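Local coordinates for vibralactone Cyclase (Boreostereum vibrans, PDB 6KD0), which probably catalyses the cyclization that forms the fused bicyclic beta-lactone of vibralactone, using an alpha/beta hydrolase fold, at residues G10-H15 against E229-A234; Y69-E74 against M78-Y83; D123-C128 against E332-L337; S260-P265 against G287-A292. All blocks are in the same frame, centred on the assembly; numbering follows the deposited sequence.

How the contacts relate
From the N terminus, the loop segment 10-15 meets E229-A234, more than 200 residues later. Contact 1 closes that long loop and joins the N-terminal loop to the end of helix 227-230. Contact 2, the hairpin 69-74 with 78-83, is nested inside it, on the opposite side of the chain's centre, the two contact centres about 38 Å apart. Contact 3 opens at 123-128 and closes at 332-337, so it crosses contact 1. It ties helix 115-125 to the C-terminal helix 321-338. Contact 4 is nested inside contact 3 and joins the loop before strand 273-278 to helix 284-296. Contacts 2 and 3 touch, where Y83 O lies 3.8 Å from C128 CB.

Contact 1: G10-H15 against E229-A234; sequences GLSTAH and EECRDA
S12 and E230 meet through their polar ends. The hydroxyl OG of S12 donates a hydrogen bond to OE1 of E230 at 2.6 Å. The carboxylate takes it on its anti lone pair, the one turned away from OE2. E230 reaches over with an extended chain, its CG anti to the backbone N (chi1 152°). The S12 rotation (chi1 48°) points OG at the carboxylate while its methylene rests against the thiol of C231, with S12 CB 3.7 Å from C231 SG. S12 thus offers its oxygen to one residue and its carbon to the next. OE2 of E230 has a second partner, as it forms a salt bridge with R284 of helix 284-296. With an alanine here, OE1 of E230 is likely to lose this donor, and the carboxylate would be less firmly fixed. Type I beta turns shape both backbones, from G10 to T13 and from C231 to A234. T13 OG1 adds a bond to G10 O at 2.9 Å. The contact fastens the N-terminal loop before helix 18-24 to the end of the short helix 227-230, within an alpha/beta hydrolase fold.

Contact 2: Y69-E74 against M78-Y83; sequences YYIPVE and MHVRTY
A beta hairpin of strands 64-73 and 76-85 forms the edge of the mixed sheet, and this contact lies next to its turn. Y69 pairs with V80, and I71 with M78, as antiparallel hydrogen-bonded pairs. Y70 and H79 form the non-hydrogen-bonded pair between them. Y69 N donates to V80 O at 2.8 Å, and V80 N returns a bond to Y69 O. I71 N donates to M78 O, and M78 N to I71 O. Y69, I71, M78 and V80 share one face of the sheet. There CD1 of I71 touches both CE of M78 and CG2 of V80, each at 3.7 Å. I71 and M78 run side by side, pointing the same way; M78 bends at its last torsion (chi3 66°), which turns CE toward I71. The V73 and M78 side chains cross at about a right angle, with V73 CG1 3.9 Å from M78 CB. The ring of Y69 presents its edge to T82 OG1, whose hydrogen-bond partner is E67 O. On the other face H79 is held by D68 and D133. W155 of helix 144-158 packs on Y69 and I71, and strand 128-132 continues the sheet beyond 76-85.

Contact 3: D123-C128 against E332-L337; sequences DKLQVC and EGMSWL
L125 reaches from the last turn of its helix to the side of another helix, touching M334 and S335. Its CB starts toward 332-337. L125 CG comes next, 3.8 Å from S335 OG. There the chain forks. With chi1 at -93°, off the usual staggered positions, the fork is turned so that one methyl meets each residue. L125 CD1 goes to the serine, 3.7 Å from S335 OG, a van der Waals touch between a methyl and a hydroxyl. L125 CD2 goes to the methionine and meets M334 CB at 3.7 Å. The L125 and M334 side chains cross at about a right angle. In the alpha/beta hydrolase fold, helices pack on both faces of a central sheet, and here helix 115-125 abuts the C-terminal helix 321-338. M334 touches L125 at its root alone. The rest of its extended chain leads away and packs on L98 and W100 of strand 97-101. S335 OG also makes a weak hydrogen bond back to I331 O, one turn earlier. L125 itself touches I331 as well. Q126, next in the chain, departs from helical backbone angles with a positive phi. The Q126 amide folds back, and Q126 NE2 donates to D123 O at 2.9 Å.

Contact 4: S260-P265 against G287-A292; sequences SPLLFP and GLLYHA
L262 and Y290 make the tight part of this buried contact. CD1 of L262 presses on the helix backbone, 3.6 Å from Y290 CA, and lies 3.9 Å from Y290 CB. The L262 and L289 side chains cross at about a right angle, with L262 CD2 and L289 CD2 3.9 Å apart. A first torsion of 179° swings the Y290 ring over beside the 3-10 segment 261-263. It turns its edge to that backbone, with L262 CA and P261 O near the ring plane. The pyrrolidine of P261 is the looser side: P261 CB stands 4.3 Å from Y290 CE2. No hydrogen bond joins the segments; they meet by van der Waals packing. Replacing Y290 by an alanine would probably open a gap beside P261 and L262 and deprive H267 of its edge-to-face ring partner. Further along the loop, F264 has its partner elsewhere and stacks on H188. L184 of helix 178-192 touches both P261 and Y290. L288 and H291 of helix 284-296 touch strand 301-307, an outermost strand of the sheet.

Contact 1: G10-H15 against E229-A234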
loop_
_atom_site.group_PDB
_atom_site.type_symbol
_atom_site.label_atom_id
_atom_site.label_comp_id
_atom_site.label_asym_id
_atom_site.label_seq_id
_atom_site.Cartn_x
_atom_site.Cartn_y
_atom_site.Cartn_z
ATOM N N GLY A 10 13.189 -18.244 10.537
ATOM C CA GLY A 10 11.876 -18.888 10.732
ATOM C C GLY A 10 10.759 -17.896 10.409
ATOM O O GLY A 10 9.854 -17.718 11.195
ATOM N N LEU A 11 10.883 -17.224 9.281
ATOM C CA LEU A 11 9.925 -16.223 8.819
ATOM C C LEU A 11 8.526 -16.806 8.656
ATOM O O LEU A 11 7.541 -16.113 8.924
ATOM C CB LEU A 11 10.415 -15.604 7.508
ATOM C CG LEU A 11 11.557 -14.600 7.685
ATOM C CD1 LEU A 11 11.736 -13.707 6.483
ATOM C CD2 LEU A 11 11.332 -13.732 8.908
ATOM N N SER A 12 8.413 -18.075 8.258
ATOM C CA SER A 12 7.124 -18.693 7.974
ATOM C C SER A 12 6.692 -19.722 9.018
ATOM O O SER A 12 5.782 -20.521 8.759
ATOM C CB SER A 12 7.137 -19.323 6.585
ATOM O OG SER A 12 8.287 -20.110 6.398
ATOM N N THR A 13 7.293 -19.711 10.202
ATOM C CA THR A 13 6.769 -20.491 11.317
ATOM C C THR A 13 5.822 -19.601 12.115
ATOM O O THR A 13 6.172 -18.465 12.457
ATOM C CB THR A 13 7.910 -21.004 12.196
ATOM O OG1 THR A 13 8.663 -19.885 12.660
ATOM C CG2 THR A 13 8.853 -21.893 11.398
ATOM N N ALA A 14 4.631 -20.117 12.419
ATOM C CA ALA A 14 3.580 -19.282 12.990
ATOM C C ALA A 14 4.053 -18.566 14.253
ATOM O O ALA A 14 4.593 -19.186 15.174
ATOM C CB ALA A 14 2.346 -20.130 13.286
ATOM N N HIS A 15 3.886 -17.248 14.265
ATOM C CA HIS A 15 4.115 -16.458 15.468
ATOM C C HIS A 15 3.244 -17.004 16.599
ATOM O O HIS A 15 2.054 -17.276 16.375
ATOM C CB HIS A 15 3.772 -14.986 15.204
ATOM C CG HIS A 15 4.247 -14.041 16.267
ATOM N ND1 HIS A 15 3.668 -13.967 17.520
ATOM C CD2 HIS A 15 5.235 -13.114 16.254
ATOM C CE1 HIS A 15 4.293 -13.050 18.237
ATOM N NE2 HIS A 15 5.243 -12.511 17.490
ATOM N N GLU A 229 7.194 -20.623 -3.204
ATOM C CA GLU A 229 6.988 -22.051 -2.976
ATOM C C GLU A 229 6.929 -22.389 -1.488
ATOM O O GLU A 229 6.059 -23.155 -1.052
ATOM C CB GLU A 229 8.109 -22.855 -3.640
ATOM C CG GLU A 229 8.119 -22.784 -5.148
ATOM C CD GLU A 229 6.825 -23.268 -5.761
ATOM O OE1 GLU A 229 6.260 -24.269 -5.260
ATOM O OE2 GLU A 229 6.376 -22.650 -6.748
ATOM N N GLU A 230 7.852 -21.821 -0.705
ATOM C CA GLU A 230 7.906 -22.108 0.728
ATOM C C GLU A 230 6.620 -21.675 1.425
ATOM O O GLU A 230 6.133 -22.366 2.328
ATOM C CB GLU A 230 9.133 -21.434 1.355
ATOM C CG GLU A 230 9.002 -21.065 2.854
ATOM C CD GLU A 230 9.892 -19.880 3.273
ATOM O OE1 GLU A 230 9.724 -19.359 4.409
ATOM O OE2 GLU A 230 10.759 -19.470 2.463
ATOM N N CYS A 231 6.034 -20.550 1.004
ATOM C CA CYS A 231 4.788 -20.053 1.571
ATOM C C CYS A 231 3.606 -20.233 0.623
ATOM O O CYS A 231 2.640 -19.469 0.683
ATOM C CB CYS A 231 4.943 -18.580 1.949
ATOM S SG CYS A 231 6.273 -18.280 3.128
ATOM N N ARG A 232 3.659 -21.237 -0.262
ATOM C CA ARG A 232 2.613 -21.364 -1.265
ATOM C C ARG A 232 1.242 -21.617 -0.656
ATOM O O ARG A 232 0.236 -21.362 -1.321
ATOM C CB ARG A 232 2.957 -22.480 -2.247
ATOM C CG ARG A 232 2.986 -23.861 -1.624
ATOM C CD ARG A 232 3.589 -24.853 -2.605
ATOM N NE ARG A 232 3.632 -26.199 -2.046
ATOM C CZ ARG A 232 4.585 -26.644 -1.232
ATOM N NH1 ARG A 232 5.584 -25.849 -0.874
ATOM N NH2 ARG A 232 4.534 -27.888 -0.773
ATOM N N ASP A 233 1.166 -22.112 0.585
ATOM C CA ASP A 233 -0.125 -22.340 1.231
ATOM C C ASP A 233 -0.306 -21.475 2.476
ATOM O O ASP A 233 -1.016 -21.866 3.405
ATOM C CB ASP A 233 -0.309 -23.814 1.586
ATOM C CG ASP A 233 -0.299 -24.717 0.364
ATOM O OD1 ASP A 233 -1.014 -24.401 -0.603
ATOM O OD2 ASP A 233 0.424 -25.744 0.382
ATOM N N ALA A 234 0.296 -20.287 2.497
ATOM C CA ALA A 234 0.266 -19.472 3.702
ATOM C C ALA A 234 -1.153 -18.966 3.966
ATOM O O ALA A 234 -1.942 -18.787 3.035
ATOM C CB ALA A 234 1.221 -18.289 3.585
#

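Contact 2: Y69-E74 against M78-Y83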
loop_
_atom_site.group_PDB
_atom_site.type_symbol
_atom_site.label_atom_id
_atom_site.label_comp_id
_atom_site.label_asym_id
_atom_site.label_seq_id
_atom_site.Cartn_x
_atom_site.Cartn_y
_atom_site.Cartn_z
ATOM N N TYR A 69 -14.387 14.251 -3.549
ATOM C CA TYR A 69 -14.244 14.826 -4.867
ATOM C C TYR A 69 -14.521 13.754 -5.908
ATOM O O TYR A 69 -14.434 12.550 -5.642
ATOM C CB TYR A 69 -12.840 15.388 -5.087
ATOM C CG TYR A 69 -12.481 16.553 -4.211
ATOM C CD1 TYR A 69 -11.922 16.350 -2.964
ATOM C CD2 TYR A 69 -12.691 17.854 -4.639
ATOM C CE1 TYR A 69 -11.562 17.412 -2.161
ATOM C CE2 TYR A 69 -12.349 18.936 -3.841
ATOM C CZ TYR A 69 -11.789 18.705 -2.598
ATOM O OH TYR A 69 -11.433 19.748 -1.783
ATOM N N TYR A 70 -14.782 14.226 -7.119
ATOM C CA TYR A 70 -14.998 13.393 -8.293
ATOM C C TYR A 70 -14.123 13.986 -9.389
ATOM O O TYR A 70 -14.405 15.091 -9.857
ATOM C CB TYR A 70 -16.474 13.431 -8.665
ATOM C CG TYR A 70 -17.023 12.213 -9.328
ATOM C CD1 TYR A 70 -16.823 10.950 -8.788
ATOM C CD2 TYR A 70 -17.802 12.334 -10.476
ATOM C CE1 TYR A 70 -17.351 9.827 -9.405
ATOM C CE2 TYR A 70 -18.344 11.230 -11.093
ATOM C CZ TYR A 70 -18.111 9.976 -10.562
ATOM O OH TYR A 70 -18.643 8.874 -11.187
ATOM N N ILE A 71 -13.036 13.305 -9.758
ATOM C CA ILE A 71 -12.029 13.907 -10.644
ATOM C C ILE A 71 -11.970 13.181 -11.986
ATOM O O ILE A 71 -12.271 11.986 -12.049
ATOM C CB ILE A 71 -10.642 13.951 -9.974
ATOM C CG1 ILE A 71 -10.022 12.553 -9.874
ATOM C CG2 ILE A 71 -10.727 14.610 -8.599
ATOM C CD1 ILE A 71 -8.559 12.573 -9.479
ATOM N N PRO A 72 -11.607 13.843 -13.087
ATOM C CA PRO A 72 -11.583 13.137 -14.374
ATOM C C PRO A 72 -10.357 12.242 -14.478
ATOM O O PRO A 72 -9.257 12.618 -14.061
ATOM C CB PRO A 72 -11.530 14.276 -15.396
ATOM C CG PRO A 72 -10.799 15.356 -14.690
ATOM C CD PRO A 72 -11.214 15.254 -13.237
ATOM N N VAL A 73 -10.565 11.032 -15.007
ATOM C CA VAL A 73 -9.481 10.142 -15.419
ATOM C C VAL A 73 -9.830 9.650 -16.822
ATOM O O VAL A 73 -10.894 9.991 -17.360
ATOM C CB VAL A 73 -9.287 8.967 -14.446
ATOM C CG1 VAL A 73 -8.936 9.481 -13.059
ATOM C CG2 VAL A 73 -10.541 8.110 -14.394
ATOM N N GLU A 74 -8.958 8.833 -17.408
ATOM C CA GLU A 74 -9.107 8.448 -18.804
ATOM C C GLU A 74 -10.437 7.733 -18.977
ATOM O O GLU A 74 -10.608 6.592 -18.544
ATOM C CB GLU A 74 -7.945 7.576 -19.273
ATOM C CG GLU A 74 -7.811 7.559 -20.807
ATOM C CD GLU A 74 -6.739 6.602 -21.327
ATOM O OE1 GLU A 74 -5.814 6.250 -20.555
ATOM O OE2 GLU A 74 -6.819 6.203 -22.518
ATOM N N MET A 78 -13.321 9.563 -11.148
ATOM C CA MET A 78 -12.833 8.751 -10.046
ATOM C C MET A 78 -13.158 9.471 -8.747
ATOM O O MET A 78 -12.939 10.681 -8.642
ATOM C CB MET A 78 -11.309 8.513 -10.150
ATOM C CG MET A 78 -10.730 7.829 -8.934
ATOM S SD MET A 78 -9.003 7.296 -9.081
ATOM C CE MET A 78 -8.175 8.886 -9.216
ATOM N N HIS A 79 -13.699 8.738 -7.779
ATOM C CA HIS A 79 -13.927 9.287 -6.448
ATOM C C HIS A 79 -12.616 9.406 -5.676
ATOM O O HIS A 79 -11.791 8.483 -5.675
ATOM C CB HIS A 79 -14.912 8.406 -5.680
ATOM C CG HIS A 79 -15.008 8.743 -4.223
ATOM N ND1 HIS A 79 -14.840 7.804 -3.230
ATOM C CD2 HIS A 79 -15.239 9.920 -3.596
ATOM C CE1 HIS A 79 -14.982 8.387 -2.050
ATOM N NE2 HIS A 79 -15.214 9.674 -2.244
ATOM N N VAL A 80 -12.440 10.543 -5.007
ATOM C CA VAL A 80 -11.280 10.841 -4.184
ATOM C C VAL A 80 -11.802 11.335 -2.842
ATOM O O VAL A 80 -12.724 12.153 -2.800
ATOM C CB VAL A 80 -10.401 11.928 -4.850
ATOM C CG1 VAL A 80 -9.335 12.397 -3.907
ATOM C CG2 VAL A 80 -9.796 11.418 -6.156
ATOM N N ARG A 81 -11.241 10.844 -1.745
ATOM C CA ARG A 81 -11.587 11.374 -0.435
ATOM C C ARG A 81 -10.354 11.989 0.208
ATOM O O ARG A 81 -9.264 11.402 0.175
ATOM C CB ARG A 81 -12.176 10.289 0.466
ATOM C CG ARG A 81 -12.321 10.720 1.932
ATOM C CD ARG A 81 -13.246 9.766 2.700
ATOM N NE ARG A 81 -14.647 10.026 2.399
ATOM C CZ ARG A 81 -15.673 9.569 3.108
ATOM N NH1 ARG A 81 -15.469 8.813 4.178
ATOM N NH2 ARG A 81 -16.907 9.877 2.741
ATOM N N THR A 82 -10.534 13.164 0.819
ATOM C CA THR A 82 -9.477 13.860 1.531
ATOM C C THR A 82 -9.858 13.968 3.002
ATOM O O THR A 82 -11.039 14.135 3.350
ATOM C CB THR A 82 -9.202 15.257 0.937
ATOM O OG1 THR A 82 -10.355 16.098 1.106
ATOM C CG2 THR A 82 -8.880 15.155 -0.547
ATOM N N TYR A 83 -8.836 13.869 3.844
ATOM C CA TYR A 83 -8.917 13.797 5.294
ATOM C C TYR A 83 -8.084 14.965 5.797
ATOM O O TYR A 83 -6.856 14.964 5.633
ATOM C CB TYR A 83 -8.365 12.463 5.824
ATOM C CG TYR A 83 -9.029 11.223 5.257
ATOM C CD1 TYR A 83 -8.734 10.783 3.963
ATOM C CD2 TYR A 83 -9.940 10.488 6.008
ATOM C CE1 TYR A 83 -9.347 9.666 3.436
ATOM C CE2 TYR A 83 -10.558 9.356 5.485
ATOM C CZ TYR A 83 -10.251 8.954 4.196
ATOM O OH TYR A 83 -10.867 7.841 3.659
#

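Contact 3: D123-C128 against E332-L337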
loop_
_atom_site.group_PDB
_atom_site.type_symbol
_atom_site.label_atom_id
_atom_site.label_comp_id
_atom_site.label_asym_id
_atom_site.label_seq_id
_atom_site.Cartn_x
_atom_site.Cartn_y
_atom_site.Cartn_z
ATOM N N ASP A 123 -5.282 13.129 11.963
ATOM C CA ASP A 123 -5.251 13.848 13.235
ATOM C C ASP A 123 -3.930 13.616 13.958
ATOM O O ASP A 123 -3.348 14.558 14.515
ATOM C CB ASP A 123 -6.442 13.412 14.089
ATOM C CG ASP A 123 -6.399 13.952 15.504
ATOM O OD1 ASP A 123 -6.523 15.182 15.672
ATOM O OD2 ASP A 123 -6.263 13.132 16.441
ATOM N N LYS A 124 -3.415 12.382 13.918
ATOM C CA LYS A 124 -2.219 12.065 14.690
ATOM C C LYS A 124 -1.001 12.773 14.124
ATOM O O LYS A 124 -0.180 13.296 14.878
ATOM C CB LYS A 124 -1.999 10.556 14.727
ATOM C CG LYS A 124 -0.636 10.137 15.264
ATOM C CD LYS A 124 -0.762 9.311 16.527
ATOM C CE LYS A 124 0.602 9.137 17.206
ATOM N NZ LYS A 124 0.654 9.877 18.500
ATOM N N LEU A 125 -0.882 12.827 12.799
ATOM C CA LEU A 125 0.313 13.353 12.152
ATOM C C LEU A 125 0.178 14.810 11.752
ATOM O O LEU A 125 1.189 15.439 11.388
ATOM C CB LEU A 125 0.633 12.523 10.905
ATOM C CG LEU A 125 1.600 11.364 11.100
ATOM C CD1 LEU A 125 1.343 10.637 12.401
ATOM C CD2 LEU A 125 1.525 10.417 9.920
ATOM N N GLN A 126 -1.037 15.344 11.796
ATOM C CA GLN A 126 -1.347 16.651 11.234
ATOM C C GLN A 126 -0.928 16.720 9.763
ATOM O O GLN A 126 -0.115 17.549 9.355
ATOM C CB GLN A 126 -0.692 17.756 12.068
ATOM C CG GLN A 126 -1.257 17.832 13.492
ATOM C CD GLN A 126 -2.711 18.276 13.513
ATOM O OE1 GLN A 126 -3.017 19.432 13.243
ATOM N NE2 GLN A 126 -3.614 17.347 13.801
ATOM N N VAL A 127 -1.498 15.812 8.963
ATOM C CA VAL A 127 -1.317 15.823 7.516
ATOM C C VAL A 127 -2.687 15.658 6.884
ATOM O O VAL A 127 -3.601 15.105 7.491
ATOM C CB VAL A 127 -0.367 14.711 7.014
ATOM C CG1 VAL A 127 0.997 14.800 7.707
ATOM C CG2 VAL A 127 -0.999 13.343 7.225
ATOM N N CYS A 128 -2.825 16.163 5.658
ATOM C CA CYS A 128 -3.988 15.888 4.831
ATOM C C CYS A 128 -3.756 14.568 4.108
ATOM O O CYS A 128 -2.743 14.407 3.425
ATOM C CB CYS A 128 -4.226 17.001 3.811
ATOM S SG CYS A 128 -4.533 18.599 4.578
ATOM N N GLU A 332 4.695 5.385 12.432
ATOM C CA GLU A 332 6.057 5.834 12.739
ATOM C C GLU A 332 6.898 5.975 11.475
ATOM O O GLU A 332 7.727 6.888 11.371
ATOM C CB GLU A 332 6.743 4.862 13.702
ATOM C CG GLU A 332 6.446 5.072 15.179
ATOM C CD GLU A 332 7.014 3.948 16.045
ATOM O OE1 GLU A 332 6.619 3.852 17.234
ATOM O OE2 GLU A 332 7.859 3.164 15.536
ATOM N N GLY A 333 6.724 5.067 10.515
ATOM C CA GLY A 333 7.427 5.205 9.247
ATOM C C GLY A 333 6.964 6.424 8.472
ATOM O O GLY A 333 7.768 7.154 7.883
ATOM N N MET A 334 5.654 6.664 8.467
ATOM C CA MET A 334 5.148 7.921 7.917
ATOM C C MET A 334 5.794 9.122 8.597
ATOM O O MET A 334 6.175 10.094 7.935
ATOM C CB MET A 334 3.634 7.995 8.057
ATOM C CG MET A 334 2.900 6.969 7.192
ATOM S SD MET A 334 1.118 7.012 7.400
ATOM C CE MET A 334 0.646 5.922 6.034
ATOM N N SER A 335 5.858 9.100 9.929
ATOM C CA SER A 335 6.449 10.220 10.655
ATOM C C SER A 335 7.904 10.410 10.272
ATOM O O SER A 335 8.359 11.546 10.131
ATOM C CB SER A 335 6.312 10.010 12.159
ATOM O OG SER A 335 5.027 10.421 12.560
ATOM N N TRP A 336 8.647 9.310 10.094
ATOM C CA TRP A 336 10.026 9.401 9.625
ATOM C C TRP A 336 10.086 10.096 8.277
ATOM O O TRP A 336 10.840 11.059 8.090
ATOM C CB TRP A 336 10.650 8.008 9.546
ATOM C CG TRP A 336 11.993 7.993 8.879
ATOM C CD1 TRP A 336 13.120 8.664 9.273
ATOM C CD2 TRP A 336 12.344 7.285 7.684
ATOM N NE1 TRP A 336 14.157 8.403 8.401
ATOM C CE2 TRP A 336 13.706 7.563 7.416
ATOM C CE3 TRP A 336 11.642 6.437 6.823
ATOM C CZ2 TRP A 336 14.378 7.025 6.314
ATOM C CZ3 TRP A 336 12.301 5.907 5.725
ATOM C CH2 TRP A 336 13.664 6.200 5.486
ATOM N N LEU A 337 9.256 9.650 7.332
ATOM C CA LEU A 337 9.264 10.257 6.006
ATOM C C LEU A 337 8.894 11.739 6.056
ATOM O O LEU A 337 9.527 12.570 5.395
ATOM C CB LEU A 337 8.321 9.489 5.086
ATOM C CG LEU A 337 8.756 8.047 4.830
ATOM C CD1 LEU A 337 7.646 7.260 4.096
ATOM C CD2 LEU A 337 10.060 8.010 4.038
#

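Contact 4: S260-P265 against G287-A292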
loop_
_atom_site.group_PDB
_atom_site.type_symbol
_atom_site.label_atom_id
_atom_site.label_comp_id
_atom_site.label_asym_id
_atom_site.label_seq_id
_atom_site.Cartn_x
_atom_site.Cartn_y
_atom_site.Cartn_z
ATOM N N SER A 260 5.011 -4.506 -13.646
ATOM C CA SER A 260 6.045 -5.086 -12.795
ATOM C C SER A 260 7.032 -3.994 -12.426
ATOM O O SER A 260 8.030 -3.799 -13.136
ATOM C CB SER A 260 6.764 -6.218 -13.528
ATOM O OG SER A 260 5.879 -7.264 -13.835
ATOM N N PRO A 261 6.823 -3.272 -11.322
ATOM C CA PRO A 261 7.709 -2.137 -11.010
ATOM C C PRO A 261 9.155 -2.529 -10.749
ATOM O O PRO A 261 10.032 -1.664 -10.853
ATOM C CB PRO A 261 7.062 -1.518 -9.763
ATOM C CG PRO A 261 6.216 -2.629 -9.178
ATOM C CD PRO A 261 5.701 -3.375 -10.373
ATOM N N LEU A 262 9.419 -3.785 -10.365
ATOM C CA LEU A 262 10.784 -4.291 -10.263
ATOM C C LEU A 262 11.591 -4.028 -11.529
ATOM O O LEU A 262 12.816 -3.851 -11.458
ATOM C CB LEU A 262 10.762 -5.796 -9.979
ATOM C CG LEU A 262 12.084 -6.476 -9.624
ATOM C CD1 LEU A 262 12.452 -6.156 -8.169
ATOM C CD2 LEU A 262 11.980 -7.982 -9.832
ATOM N N LEU A 263 10.925 -3.982 -12.686
ATOM C CA LEU A 263 11.569 -3.979 -13.994
ATOM C C LEU A 263 11.740 -2.583 -14.608
ATOM O O LEU A 263 12.123 -2.485 -15.782
ATOM C CB LEU A 263 10.772 -4.860 -14.961
ATOM C CG LEU A 263 10.547 -6.296 -14.469
ATOM C CD1 LEU A 263 9.788 -7.126 -15.492
ATOM C CD2 LEU A 263 11.883 -6.971 -14.120
ATOM N N PHE A 264 11.456 -1.514 -13.874
ATOM C CA PHE A 264 11.863 -0.197 -14.358
ATOM C C PHE A 264 13.363 -0.198 -14.628
ATOM O O PHE A 264 14.136 -0.757 -13.839
ATOM C CB PHE A 264 11.524 0.909 -13.355
ATOM C CG PHE A 264 10.121 1.409 -13.474
ATOM C CD1 PHE A 264 9.789 2.346 -14.434
ATOM C CD2 PHE A 264 9.124 0.912 -12.646
ATOM C CE1 PHE A 264 8.493 2.808 -14.557
ATOM C CE2 PHE A 264 7.818 1.363 -12.770
ATOM C CZ PHE A 264 7.501 2.307 -13.727
ATOM N N PRO A 265 13.805 0.402 -15.737
ATOM C CA PRO A 265 15.243 0.413 -16.052
ATOM C C PRO A 265 16.101 1.007 -14.951
ATOM O O PRO A 265 17.242 0.572 -14.759
ATOM C CB PRO A 265 15.312 1.258 -17.329
ATOM C CG PRO A 265 13.944 1.138 -17.939
ATOM C CD PRO A 265 12.984 1.007 -16.798
ATOM N N GLY A 287 9.254 -8.667 -2.748
ATOM C CA GLY A 287 9.330 -7.386 -2.067
ATOM C C GLY A 287 10.707 -7.122 -1.482
ATOM O O GLY A 287 11.239 -6.010 -1.581
ATOM N N LEU A 288 11.300 -8.135 -0.850
ATOM C CA LEU A 288 12.661 -7.972 -0.334
ATOM C C LEU A 288 13.648 -7.691 -1.463
ATOM O O LEU A 288 14.565 -6.874 -1.318
ATOM C CB LEU A 288 13.068 -9.219 0.446
ATOM C CG LEU A 288 12.268 -9.509 1.722
ATOM C CD1 LEU A 288 12.810 -10.755 2.404
ATOM C CD2 LEU A 288 12.315 -8.315 2.640
ATOM N N LEU A 289 13.438 -8.318 -2.618
ATOM C CA LEU A 289 14.293 -8.073 -3.769
ATOM C C LEU A 289 14.148 -6.638 -4.251
ATOM O O LEU A 289 15.149 -5.964 -4.531
ATOM C CB LEU A 289 13.942 -9.055 -4.883
ATOM C CG LEU A 289 14.635 -8.858 -6.219
ATOM C CD1 LEU A 289 16.133 -9.004 -6.027
ATOM C CD2 LEU A 289 14.087 -9.891 -7.195
ATOM N N TYR A 290 12.898 -6.156 -4.366
ATOM C CA TYR A 290 12.671 -4.778 -4.798
ATOM C C TYR A 290 13.361 -3.809 -3.847
ATOM O O TYR A 290 14.044 -2.870 -4.279
ATOM C CB TYR A 290 11.156 -4.481 -4.886
ATOM C CG TYR A 290 10.853 -3.045 -5.300
ATOM C CD1 TYR A 290 10.827 -2.004 -4.357
ATOM C CD2 TYR A 290 10.636 -2.723 -6.631
ATOM C CE1 TYR A 290 10.585 -0.706 -4.730
ATOM C CE2 TYR A 290 10.390 -1.416 -7.021
ATOM C CZ TYR A 290 10.374 -0.419 -6.070
ATOM O OH TYR A 290 10.132 0.873 -6.456
ATOM N N HIS A 291 13.235 -4.060 -2.542
ATOM C CA HIS A 291 13.892 -3.214 -1.559
ATOM C C HIS A 291 15.414 -3.245 -1.710
ATOM O O HIS A 291 16.081 -2.208 -1.579
ATOM C CB HIS A 291 13.475 -3.660 -0.168
ATOM C CG HIS A 291 14.316 -3.080 0.917
ATOM N ND1 HIS A 291 15.363 -3.772 1.494
ATOM C CD2 HIS A 291 14.263 -1.881 1.541
ATOM C CE1 HIS A 291 15.917 -3.024 2.428
ATOM N NE2 HIS A 291 15.260 -1.878 2.484
ATOM N N ALA A 292 15.976 -4.429 -1.967
ATOM C CA ALA A 292 17.418 -4.552 -2.153
ATOM C C ALA A 292 17.879 -3.749 -3.362
ATOM O O ALA A 292 18.901 -3.051 -3.305
ATOM C CB ALA A 292 17.798 -6.027 -2.307
#